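PDB 4RVU: probable quinone reductase Qor (NADPH:quinone reductase) (Zeta-crystallin homolog protein) from Mycobacterium tuberculosis, which binds NADPH and probably passes electrons from it to quinones, as expected of a quinone reductase of the zinc-binding-dehydrogenase-like family. Local coordinates for residues V149-G154 against I161-A166; P142-D147 against G216-Y221; I8-T13 against G17-V22. All coordinates share one frame; numbering follows the deposited sequence.

Interaction 1: V149-G154 against I161-A166; sequences VLVHAG and ILTQWA. With NDP (NADPH dihydro-nicotinamide-adenine-dinucleotide phosphate), chain E.
Val-149 and Val-151 of strand 148-151 both face helix 157-168, and the second of them makes the side-chain contact, with Leu-162. Val-149, first along the strand, is directed at the helix near Ala-166 without close contact and packs on Val-173 of the neighbouring strand 172-176. At Val-151, CG1 stands anti to the backbone N (chi1 176°), which carries that methyl across to the leucine, 4.0 Å from Leu-162 CD1; the two side chains meet at a slant. Leu-162 is also lined by Ala-133 and Leu-137 of helix 120-140, and its side chain comes within about 4 Å of that of Phe-245, an NADPH-binding residue. His-152 follows the strand, its ring on the side away from the helix, where ND1 is hydrogen-bonded to Thr-176 OG1 and NE2 to Ser-232 OG. Next, Ala-153 turns toward the cofactor: its CB is 3.5 Å from O4B of the adenine-side ribose of NADPH. Gly-154 belongs to a sequence that fits the GxGxxG fingerprint of Rossmann dinucleotide-binding folds, together with Gly-156 and Gly-159. Its carbonyl O and Thr-163 OG1 lie 4.3 Å apart, too far to bond directly, and a water spans the gap, donating to Gly-154 O at 2.6 Å and to Thr-163 OG1 at 2.7 Å. Thr-163 OG1 is hydrogen-bonded to Gly-159 O as well, one turn earlier in the helix. The strand and helix of this beta-alpha-beta unit are therefore joined by methyl packing near the strand end and by a water at the glycine turn, where the water serves both oxygens by donating a hydrogen bond to each, without a direct polar bond between the segments.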
loop_
_atom_site.group_PDB
_atom_site.type_symbol
_atom_site.label_atom_id
_atom_site.label_comp_id
_atom_site.label_asym_id
_atom_site.label_seq_id
_atom_site.Cartn_x
_atom_site.Cartn_y
_atom_site.Cartn_z
ATOM N N VAL A 149 3.510 10.570 -12.928
ATOM C CA VAL A 149 2.994 10.652 -11.566
ATOM C C VAL A 149 2.176 11.919 -11.384
ATOM O O VAL A 149 2.369 12.896 -12.103
ATOM C CB VAL A 149 4.125 10.594 -10.499
ATOM C CG1 VAL A 149 4.902 9.293 -10.615
ATOM C CG2 VAL A 149 5.065 11.800 -10.640
ATOM N N LEU A 150 1.261 11.889 -10.423
ATOM C CA LEU A 150 0.502 13.079 -10.036
ATOM C C LEU A 150 1.025 13.601 -8.699
ATOM O O LEU A 150 1.174 12.836 -7.733
ATOM C CB LEU A 150 -0.993 12.738 -9.925
ATOM C CG LEU A 150 -1.944 13.760 -9.299
ATOM C CD1 LEU A 150 -1.956 15.046 -10.118
ATOM C CD2 LEU A 150 -3.336 13.188 -9.184
ATOM N N VAL A 151 1.320 14.897 -8.652
ATOM C CA VAL A 151 1.799 15.543 -7.432
ATOM C C VAL A 151 0.892 16.720 -7.104
ATOM O O VAL A 151 0.905 17.734 -7.809
ATOM C CB VAL A 151 3.237 16.075 -7.623
ATOM C CG1 VAL A 151 3.701 16.843 -6.383
ATOM C CG2 VAL A 151 4.196 14.934 -7.922
ATOM N N HIS A 152 0.104 16.591 -6.044
ATOM C CA HIS A 152 -0.757 17.692 -5.616
ATOM C C HIS A 152 0.070 18.813 -4.985
ATOM O O HIS A 152 1.191 18.572 -4.520
ATOM C CB HIS A 152 -1.822 17.187 -4.641
ATOM C CG HIS A 152 -2.850 16.303 -5.278
ATOM N ND1 HIS A 152 -3.690 16.742 -6.282
ATOM C CD2 HIS A 152 -3.178 15.007 -5.050
ATOM C CE1 HIS A 152 -4.491 15.755 -6.645
ATOM N NE2 HIS A 152 -4.202 14.690 -5.913
ATOM N N ALA A 153 -0.480 20.030 -4.970
ATOM C CA ALA A 153 0.218 21.209 -4.446
ATOM C C ALA A 153 1.617 21.346 -5.040
ATOM O O ALA A 153 2.621 21.423 -4.310
ATOM C CB ALA A 153 0.280 21.162 -2.910
ATOM N N GLY A 154 1.666 21.395 -6.371
ATOM C CA GLY A 154 2.917 21.396 -7.110
ATOM C C GLY A 154 3.853 22.556 -6.804
ATOM O O GLY A 154 5.050 22.455 -7.065
ATOM N N ILE A 161 10.043 20.184 -5.046
ATOM C CA ILE A 161 11.181 19.270 -5.011
ATOM C C ILE A 161 10.831 17.949 -5.702
ATOM O O ILE A 161 11.627 17.425 -6.492
ATOM C CB ILE A 161 11.705 19.022 -3.567
ATOM C CG1 ILE A 161 12.195 20.338 -2.952
ATOM C CG2 ILE A 161 12.878 18.041 -3.589
ATOM C CD1 ILE A 161 12.605 20.224 -1.467
ATOM N N LEU A 162 9.639 17.425 -5.416
ATOM C CA LEU A 162 9.161 16.211 -6.087
ATOM C C LEU A 162 9.167 16.390 -7.601
ATOM O O LEU A 162 9.616 15.510 -8.345
ATOM C CB LEU A 162 7.748 15.831 -5.614
ATOM C CG LEU A 162 7.651 15.126 -4.262
ATOM C CD1 LEU A 162 6.213 15.071 -3.780
ATOM C CD2 LEU A 162 8.235 13.712 -4.359
ATOM N N THR A 163 8.680 17.541 -8.049
ATOM C CA THR A 163 8.499 17.792 -9.477
ATOM C C THR A 163 9.845 17.845 -10.185
ATOM O O THR A 163 10.058 17.138 -11.177
ATOM C CB THR A 163 7.707 19.076 -9.696
ATOM O OG1 THR A 163 6.406 18.905 -9.119
ATOM C CG2 THR A 163 7.567 19.393 -11.182
ATOM N N GLN A 164 10.773 18.627 -9.635
ATOM C CA GLN A 164 12.099 18.728 -10.222
ATOM C C GLN A 164 12.819 17.399 -10.244
ATOM O O GLN A 164 13.407 17.020 -11.262
ATOM C CB GLN A 164 12.944 19.734 -9.454
ATOM C CG GLN A 164 12.436 21.154 -9.515
ATOM C CD GLN A 164 13.316 22.075 -8.702
ATOM O OE1 GLN A 164 14.391 22.475 -9.149
ATOM N NE2 GLN A 164 12.879 22.393 -7.487
ATOM N N TRP A 165 12.778 16.698 -9.113
ATOM C CA TRP A 165 13.563 15.483 -8.952
ATOM C C TRP A 165 13.018 14.376 -9.850
ATOM O O TRP A 165 13.781 13.706 -10.547
ATOM C CB TRP A 165 13.563 15.031 -7.492
ATOM C CG TRP A 165 14.802 14.292 -7.098
ATOM C CD1 TRP A 165 15.680 13.650 -7.930
ATOM C CD2 TRP A 165 15.329 14.152 -5.769
ATOM N NE1 TRP A 165 16.711 13.101 -7.192
ATOM C CE2 TRP A 165 16.520 13.402 -5.868
ATOM C CE3 TRP A 165 14.898 14.577 -4.513
ATOM C CZ2 TRP A 165 17.298 13.084 -4.749
ATOM C CZ3 TRP A 165 15.671 14.260 -3.402
ATOM C CH2 TRP A 165 16.855 13.518 -3.528
ATOM N N ALA A 166 11.699 14.200 -9.842
ATOM C CA ALA A 166 11.056 13.231 -10.732
ATOM C C ALA A 166 11.351 13.547 -12.202
ATOM O O ALA A 166 11.694 12.655 -12.979
ATOM C CB ALA A 166 9.542 13.174 -10.474
HETATM P PA NDP E . 3.358 23.174 1.331
HETATM O O1A NDP E . 4.457 24.177 1.123
HETATM O O2A NDP E . 3.060 22.170 0.255
HETATM O O5B NDP E . 2.004 23.963 1.687
HETATM C C5B NDP E . 0.750 23.290 1.652
HETATM C C4B NDP E . 0.149 23.496 0.272
HETATM O O4B NDP E . -0.959 22.621 0.054
HETATM C C3B NDP E . -0.401 24.902 0.110
HETATM O O3B NDP E . 0.595 25.810 -0.361
HETATM C C2B NDP E . -1.524 24.723 -0.892
HETATM O O2B NDP E . -1.079 25.025 -2.207
HETATM C C1B NDP E . -1.915 23.256 -0.794
HETATM N N9A NDP E . -3.273 23.202 -0.206
HETATM C C8A NDP E . -4.364 22.683 -0.793
HETATM N N7A NDP E . -5.452 22.809 0.004
HETATM C C5A NDP E . -5.060 23.433 1.127
HETATM C C6A NDP E . -5.708 23.881 2.380
HETATM N N6A NDP E . -7.028 23.677 2.588
HETATM N N1A NDP E . -4.939 24.497 3.302
HETATM C C2A NDP E . -3.627 24.702 3.100
HETATM N N3A NDP E . -2.974 24.324 1.989
HETATM C C4A NDP E . -3.622 23.694 0.983
HETATM O O3 NDP E . 3.645 22.400 2.705
HETATM P PN NDP E . 4.945 21.482 2.906
HETATM O O1N NDP E . 5.744 21.487 1.630
HETATM O O2N NDP E . 5.582 21.874 4.213
HETATM O O5D NDP E . 4.304 20.021 3.088
HETATM C C5D NDP E . 3.504 19.449 2.056
HETATM C C4D NDP E . 2.601 18.375 2.644
HETATM O O4D NDP E . 3.363 17.203 2.925
HETATM C C3D NDP E . 2.003 18.822 3.962
HETATM O O3D NDP E . 0.663 18.337 4.028
HETATM C C2D NDP E . 2.837 18.134 5.020
HETATM O O2D NDP E . 2.042 17.848 6.171
HETATM C C1D NDP E . 3.279 16.864 4.310
HETATM N N1N NDP E . 4.579 16.349 4.742
HETATM C C2N NDP E . 4.670 15.057 5.064
HETATM C C3N NDP E . 5.866 14.481 5.468
HETATM C C7N NDP E . 5.893 13.025 5.821
HETATM O O7N NDP E . 6.955 12.503 6.111
HETATM N N7N NDP E . 4.751 12.339 5.800
HETATM C C4N NDP E . 7.133 15.299 5.550
HETATM C C5N NDP E . 6.901 16.685 5.162
HETATM C C6N NDP E . 5.650 17.149 4.773
HETATM P P2B NDP E . -2.134 25.245 -3.401
HETATM O O1X NDP E . -3.446 24.802 -2.819
HETATM O O2X NDP E . -2.060 26.716 -3.696
HETATM O O3X NDP E . -1.617 24.383 -4.516
HETATM O O HOH W 1 5.536 21.474 -9.407
#

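Interaction 2: P142-D147 against G216-Y221; sequences PVKRGD and GVQAVY
Asp-147 and Gln-218 carry this contact at the edge of the Rossmann domain, where the loop leading into strand 148-151 lies against the start of strand 217-222 in the parallel sheet. Gln-218 first leaves its backbone with CG anti to the carbonyl carbon, then bends at chi2 (69°). That bend lays CG beside the aspartate, 3.6 Å from Asp-147 OD1, and brings OE1 up to the loop backbone, 3.4 Å from Asp-147 CA. The carboxylate and amide planes are turned 32° from each other, and their contact is one of packing; Gln-218 OE1 takes its hydrogen bond from the backbone N of Thr-148.

The aspartate is held by Tyr-141 OH, hydrogen-bonded to OD2, and by the turn itself. Residues Lys-144 to Asp-147 form a type II beta turn, with Gly-146 at positive phi, closed by the backbone bond from Asp-147 N to Lys-144 O. Across this turn Lys-144 N donates to Asp-147 OD2 at 3.0 Å, coming from well above the carboxylate plane, while Lys-144 NZ forms a salt bridge with OD1 on its syn lone pair at 2.8 Å. With both oxygens gripped, the carboxylate's rotation is fixed, and the nearby ammonium would be expected to favour its ionised form.

At the other end of the contact, Tyr-221 reaches out from the strand toward the loop, its OH hydrogen-bonded to Leu-136 O of helix 120-140. Val-143 turns CG1 beside its backbone N (chi1 -63°), and the methyl comes to the ring edge, near the ring plane, rather than over a face: Val-143 CG1 lies 3.5 Å from Tyr-221 OH.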
loop_
_atom_site.group_PDB
_atom_site.type_symbol
_atom_site.label_atom_id
_atom_site.label_comp_id
_atom_site.label_asym_id
_atom_site.label_seq_id
_atom_site.Cartn_x
_atom_site.Cartn_y
_atom_site.Cartn_z
ATOM N N PRO A 142 9.317 3.560 -6.189
ATOM C CA PRO A 142 10.563 3.875 -6.890
ATOM C C PRO A 142 10.289 4.235 -8.346
ATOM O O PRO A 142 10.150 3.335 -9.183
ATOM C CB PRO A 142 11.371 2.567 -6.799
ATOM C CG PRO A 142 10.458 1.546 -6.083
ATOM C CD PRO A 142 9.076 2.108 -6.100
ATOM N N VAL A 143 10.230 5.532 -8.642
ATOM C CA VAL A 143 9.899 5.976 -9.991
ATOM C C VAL A 143 10.945 5.489 -10.983
ATOM O O VAL A 143 12.121 5.338 -10.640
ATOM C CB VAL A 143 9.735 7.504 -10.084
ATOM C CG1 VAL A 143 8.549 7.984 -9.213
ATOM C CG2 VAL A 143 11.039 8.218 -9.698
ATOM N N LYS A 144 10.508 5.223 -12.210
ATOM C CA LYS A 144 11.424 4.828 -13.268
ATOM C C LYS A 144 11.163 5.708 -14.482
ATOM O O LYS A 144 10.082 6.296 -14.616
ATOM C CB LYS A 144 11.225 3.355 -13.613
ATOM C CG LYS A 144 9.797 3.018 -13.948
ATOM C CD LYS A 144 9.599 1.517 -14.137
ATOM C CE LYS A 144 8.194 1.211 -14.651
ATOM N NZ LYS A 144 7.141 1.582 -13.665
ATOM N N ARG A 145 12.160 5.822 -15.349
ATOM C CA ARG A 145 12.031 6.649 -16.536
ATOM C C ARG A 145 10.844 6.127 -17.336
ATOM O O ARG A 145 10.697 4.914 -17.504
ATOM C CB ARG A 145 13.327 6.604 -17.355
ATOM C CG ARG A 145 13.255 7.346 -18.682
ATOM C CD ARG A 145 14.626 7.451 -19.343
ATOM N NE ARG A 145 15.574 8.217 -18.535
ATOM C CZ ARG A 145 15.648 9.547 -18.520
ATOM N NH1 ARG A 145 14.823 10.272 -19.272
ATOM N NH2 ARG A 145 16.546 10.156 -17.754
ATOM N N GLY A 146 9.962 7.028 -17.765
ATOM C CA GLY A 146 8.785 6.642 -18.527
ATOM C C GLY A 146 7.495 6.661 -17.731
ATOM O O GLY A 146 6.396 6.644 -18.310
ATOM N N ASP A 147 7.612 6.682 -16.404
ATOM C CA ASP A 147 6.427 6.764 -15.559
ATOM C C ASP A 147 5.769 8.133 -15.695
ATOM O O ASP A 147 6.388 9.095 -16.163
ATOM C CB ASP A 147 6.780 6.558 -14.077
ATOM C CG ASP A 147 7.103 5.116 -13.719
ATOM O OD1 ASP A 147 6.875 4.197 -14.533
ATOM O OD2 ASP A 147 7.591 4.909 -12.583
ATOM N N GLY A 216 -3.931 6.188 -16.637
ATOM C CA GLY A 216 -3.792 6.686 -15.283
ATOM C C GLY A 216 -2.316 6.786 -14.946
ATOM O O GLY A 216 -1.462 6.365 -15.738
ATOM N N VAL A 217 -2.013 7.330 -13.770
ATOM C CA VAL A 217 -0.627 7.521 -13.340
ATOM C C VAL A 217 -0.069 6.325 -12.542
ATOM O O VAL A 217 -0.814 5.623 -11.863
ATOM C CB VAL A 217 -0.473 8.837 -12.534
ATOM C CG1 VAL A 217 -0.671 10.066 -13.445
ATOM C CG2 VAL A 217 -1.439 8.868 -11.352
ATOM N N GLN A 218 1.239 6.092 -12.630
ATOM C CA GLN A 218 1.857 4.981 -11.900
ATOM C C GLN A 218 1.847 5.208 -10.387
ATOM O O GLN A 218 1.889 4.248 -9.598
ATOM C CB GLN A 218 3.286 4.720 -12.389
ATOM C CG GLN A 218 3.365 3.824 -13.620
ATOM C CD GLN A 218 2.829 4.493 -14.867
ATOM O OE1 GLN A 218 3.199 5.629 -15.186
ATOM N NE2 GLN A 218 1.939 3.798 -15.580
ATOM N N ALA A 219 1.808 6.474 -9.980
ATOM C CA ALA A 219 1.753 6.826 -8.562
ATOM C C ALA A 219 1.141 8.208 -8.375
ATOM O O ALA A 219 1.295 9.083 -9.226
ATOM C CB ALA A 219 3.140 6.780 -7.950
ATOM N N VAL A 220 0.453 8.403 -7.258
ATOM C CA VAL A 220 0.024 9.742 -6.866
ATOM C C VAL A 220 0.735 10.106 -5.578
ATOM O O VAL A 220 0.737 9.325 -4.628
ATOM C CB VAL A 220 -1.484 9.798 -6.586
ATOM C CG1 VAL A 220 -1.863 11.181 -6.032
ATOM C CG2 VAL A 220 -2.271 9.486 -7.848
ATOM N N TYR A 221 1.348 11.282 -5.544
ATOM C CA TYR A 221 1.889 11.802 -4.302
ATOM C C TYR A 221 0.939 12.870 -3.791
ATOM O O TYR A 221 0.897 13.980 -4.324
ATOM C CB TYR A 221 3.301 12.346 -4.532
ATOM C CG TYR A 221 4.267 11.254 -4.949
ATOM C CD1 TYR A 221 4.750 10.338 -4.018
ATOM C CD2 TYR A 221 4.681 11.132 -6.267
ATOM C CE1 TYR A 221 5.631 9.323 -4.394
ATOM C CE2 TYR A 221 5.573 10.129 -6.653
ATOM C CZ TYR A 221 6.042 9.236 -5.711
ATOM O OH TYR A 221 6.923 8.249 -6.107
HETATM O O HOH W 2 3.497 7.008 -18.218
#

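Interaction 3: I8-T13 against G17-V22; sequences IEVTET and GVLRHV
Glu-9 and Arg-20 exchange two backbone hydrogen bonds, which make them an antiparallel hydrogen-bonded pair. Glu-9 N donates to Arg-20 O at 2.8 Å, and the returning bond from Arg-20 N to Glu-9 O is longer, 3.2 Å, with the donor tilted 25° from the carbonyl plane. Arg-20 O also receives a CA-H contact from Ile-8 CA at 3.2 Å. Beyond this pair the strands part, and a water continues the link, accepting from Thr-11 N and donating to Val-18 O. The arginine side chain bends back at chi2 (-59°) to its own segment, where NE donates to Gly-17 O at 3.2 Å; that oxygen lies at the edge of the guanidinium group, in its plane, a bond that would steady the group against the short 3-10 segment before the strand.

Packing continues on both faces. On the face of Ile-8 and His-21, a non-hydrogen-bonded pair, the isoleucine's CD1 reaches the imidazole at its edge, in plane, 3.9 Å from His-21 CD2, while the ring itself stacks on that of His-6. The isoleucine's other branch goes to Leu-19: Ile-8 CG2 is 3.7 Å from Leu-19 CB. Val-10 and Leu-19 lie side by side, pointing the same way, and Arg-51 and His-316 lie against the leucine from the helices 45-52 and 312-320. Val-18 packs against the loop backbone, its CB 3.3 Å from Glu-12 O. On the face of Glu-9 and Arg-20, Val-22 CG2 rests against Glu-9 CB.

Together, strands 5-10 and 20-24 form a beta hairpin with a long connecting loop, two neighbouring strands of the small antiparallel sheet that strand 61-62 completes, at the N-terminal end of the chain.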
loop_
_atom_site.group_PDB
_atom_site.type_symbol
_atom_site.label_atom_id
_atom_site.label_comp_id
_atom_site.label_asym_id
_atom_site.label_seq_id
_atom_site.Cartn_x
_atom_site.Cartn_y
_atom_site.Cartn_z
ATOM N N ILE A 8 10.022 30.483 20.189
ATOM C CA ILE A 8 8.587 30.496 19.973
ATOM C C ILE A 8 7.996 29.328 20.751
ATOM O O ILE A 8 8.195 28.154 20.407
ATOM C CB ILE A 8 8.228 30.393 18.480
ATOM C CG1 ILE A 8 8.825 31.573 17.693
ATOM C CG2 ILE A 8 6.714 30.355 18.285
ATOM C CD1 ILE A 8 8.091 32.910 17.887
ATOM N N GLU A 9 7.289 29.646 21.826
ATOM C CA GLU A 9 6.796 28.604 22.718
ATOM C C GLU A 9 5.286 28.487 22.622
ATOM O O GLU A 9 4.583 29.489 22.458
ATOM C CB GLU A 9 7.203 28.926 24.154
ATOM C CG GLU A 9 6.663 27.966 25.198
ATOM C CD GLU A 9 6.919 28.464 26.600
ATOM O OE1 GLU A 9 6.347 29.513 26.969
ATOM O OE2 GLU A 9 7.702 27.817 27.323
ATOM N N VAL A 10 4.796 27.256 22.715
ATOM C CA VAL A 10 3.367 26.984 22.763
ATOM C C VAL A 10 3.021 26.525 24.179
ATOM O O VAL A 10 3.541 25.515 24.654
ATOM C CB VAL A 10 2.984 25.920 21.722
ATOM C CG1 VAL A 10 1.508 25.566 21.817
ATOM C CG2 VAL A 10 3.318 26.428 20.327
ATOM N N THR A 11 2.180 27.302 24.857
ATOM C CA THR A 11 1.759 27.027 26.228
ATOM C C THR A 11 0.398 26.343 26.200
ATOM O O THR A 11 0.076 25.502 27.048
ATOM C CB THR A 11 1.711 28.337 27.049
ATOM O OG1 THR A 11 3.046 28.722 27.400
ATOM C CG2 THR A 11 0.896 28.174 28.324
ATOM N N GLU A 12 -0.397 26.696 25.200
ATOM C CA GLU A 12 -1.660 26.022 24.956
ATOM C C GLU A 12 -1.789 25.843 23.452
ATOM O O GLU A 12 -1.333 26.691 22.684
ATOM C CB GLU A 12 -2.831 26.843 25.512
ATOM C CG GLU A 12 -3.526 27.731 24.476
ATOM C CD GLU A 12 -4.451 28.766 25.097
ATOM O OE1 GLU A 12 -3.930 29.719 25.722
ATOM O OE2 GLU A 12 -5.694 28.628 24.953
ATOM N N THR A 13 -2.394 24.738 23.024
ATOM C CA THR A 13 -2.575 24.489 21.598
ATOM C C THR A 13 -3.709 25.346 21.030
ATOM O O THR A 13 -4.540 25.854 21.777
ATOM C CB THR A 13 -2.816 22.995 21.301
ATOM O OG1 THR A 13 -4.029 22.559 21.930
ATOM C CG2 THR A 13 -1.651 22.156 21.819
ATOM N N GLY A 17 -2.160 32.095 16.618
ATOM C CA GLY A 17 -2.067 33.053 17.702
ATOM C C GLY A 17 -1.328 32.567 18.935
ATOM O O GLY A 17 -0.745 33.371 19.657
ATOM N N VAL A 18 -1.335 31.255 19.176
ATOM C CA VAL A 18 -0.664 30.700 20.356
ATOM C C VAL A 18 0.865 30.672 20.229
ATOM O O VAL A 18 1.576 30.387 21.199
ATOM C CB VAL A 18 -1.182 29.281 20.713
ATOM C CG1 VAL A 18 -2.697 29.260 20.791
ATOM C CG2 VAL A 18 -0.693 28.251 19.707
ATOM N N LEU A 19 1.376 30.956 19.035
ATOM C CA LEU A 19 2.824 31.002 18.840
ATOM C C LEU A 19 3.436 32.254 19.491
ATOM O O LEU A 19 3.532 33.313 18.861
ATOM C CB LEU A 19 3.165 30.934 17.349
ATOM C CG LEU A 19 2.704 29.665 16.630
ATOM C CD1 LEU A 19 2.764 29.825 15.116
ATOM C CD2 LEU A 19 3.535 28.475 17.083
ATOM N N ARG A 20 3.856 32.128 20.749
ATOM C CA ARG A 20 4.382 33.271 21.495
ATOM C C ARG A 20 5.898 33.369 21.422
ATOM O O ARG A 20 6.606 32.389 21.666
ATOM C CB ARG A 20 3.939 33.212 22.958
ATOM C CG ARG A 20 2.427 33.149 23.137
ATOM C CD ARG A 20 1.768 34.372 22.513
ATOM N NE ARG A 20 0.311 34.282 22.551
ATOM C CZ ARG A 20 -0.432 34.651 23.590
ATOM N NH1 ARG A 20 0.148 35.134 24.685
ATOM N NH2 ARG A 20 -1.754 34.535 23.540
ATOM N N HIS A 21 6.381 34.564 21.086
ATOM C CA HIS A 21 7.808 34.880 21.042
ATOM C C HIS A 21 8.257 35.249 22.449
ATOM O O HIS A 21 7.859 36.298 22.966
ATOM C CB HIS A 21 8.020 36.071 20.096
ATOM C CG HIS A 21 9.454 36.436 19.863
ATOM N ND1 HIS A 21 9.991 37.638 20.265
ATOM C CD2 HIS A 21 10.454 35.768 19.232
ATOM C CE1 HIS A 21 11.266 37.693 19.912
ATOM N NE2 HIS A 21 11.565 36.572 19.280
ATOM N N VAL A 22 9.079 34.396 23.066
ATOM C CA VAL A 22 9.471 34.570 24.468
ATOM C C VAL A 22 10.953 34.348 24.740
ATOM O O VAL A 22 11.677 33.822 23.895
ATOM C CB VAL A 22 8.708 33.596 25.384
ATOM C CG1 VAL A 22 7.212 33.792 25.246
ATOM C CG2 VAL A 22 9.098 32.152 25.070
HETATM O O HOH W 3 1.063 29.649 23.765
#

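Interaction 3 comes first along the chain, in the N-terminal hairpin, and lies on the opposite side of the chain's centre from the other two, its centre about 33 Å from that of interaction 1 and about 41 Å from that of interaction 2. Those two share the parallel six-stranded sheet of the nucleotide-binding domain, with centres about 11 Å apart. Strands 148-151 and 217-222 are neighbours there, probably hydrogen-bonded from Leu-150 to Ala-219 and Tyr-221. Both segments of interaction 1 fall between 142-147 and 216-221 in sequence, so interaction 2 flanks the entry to the strand whose far end turns at NADPH, while interaction 3 belongs to a separate small antiparallel sheet.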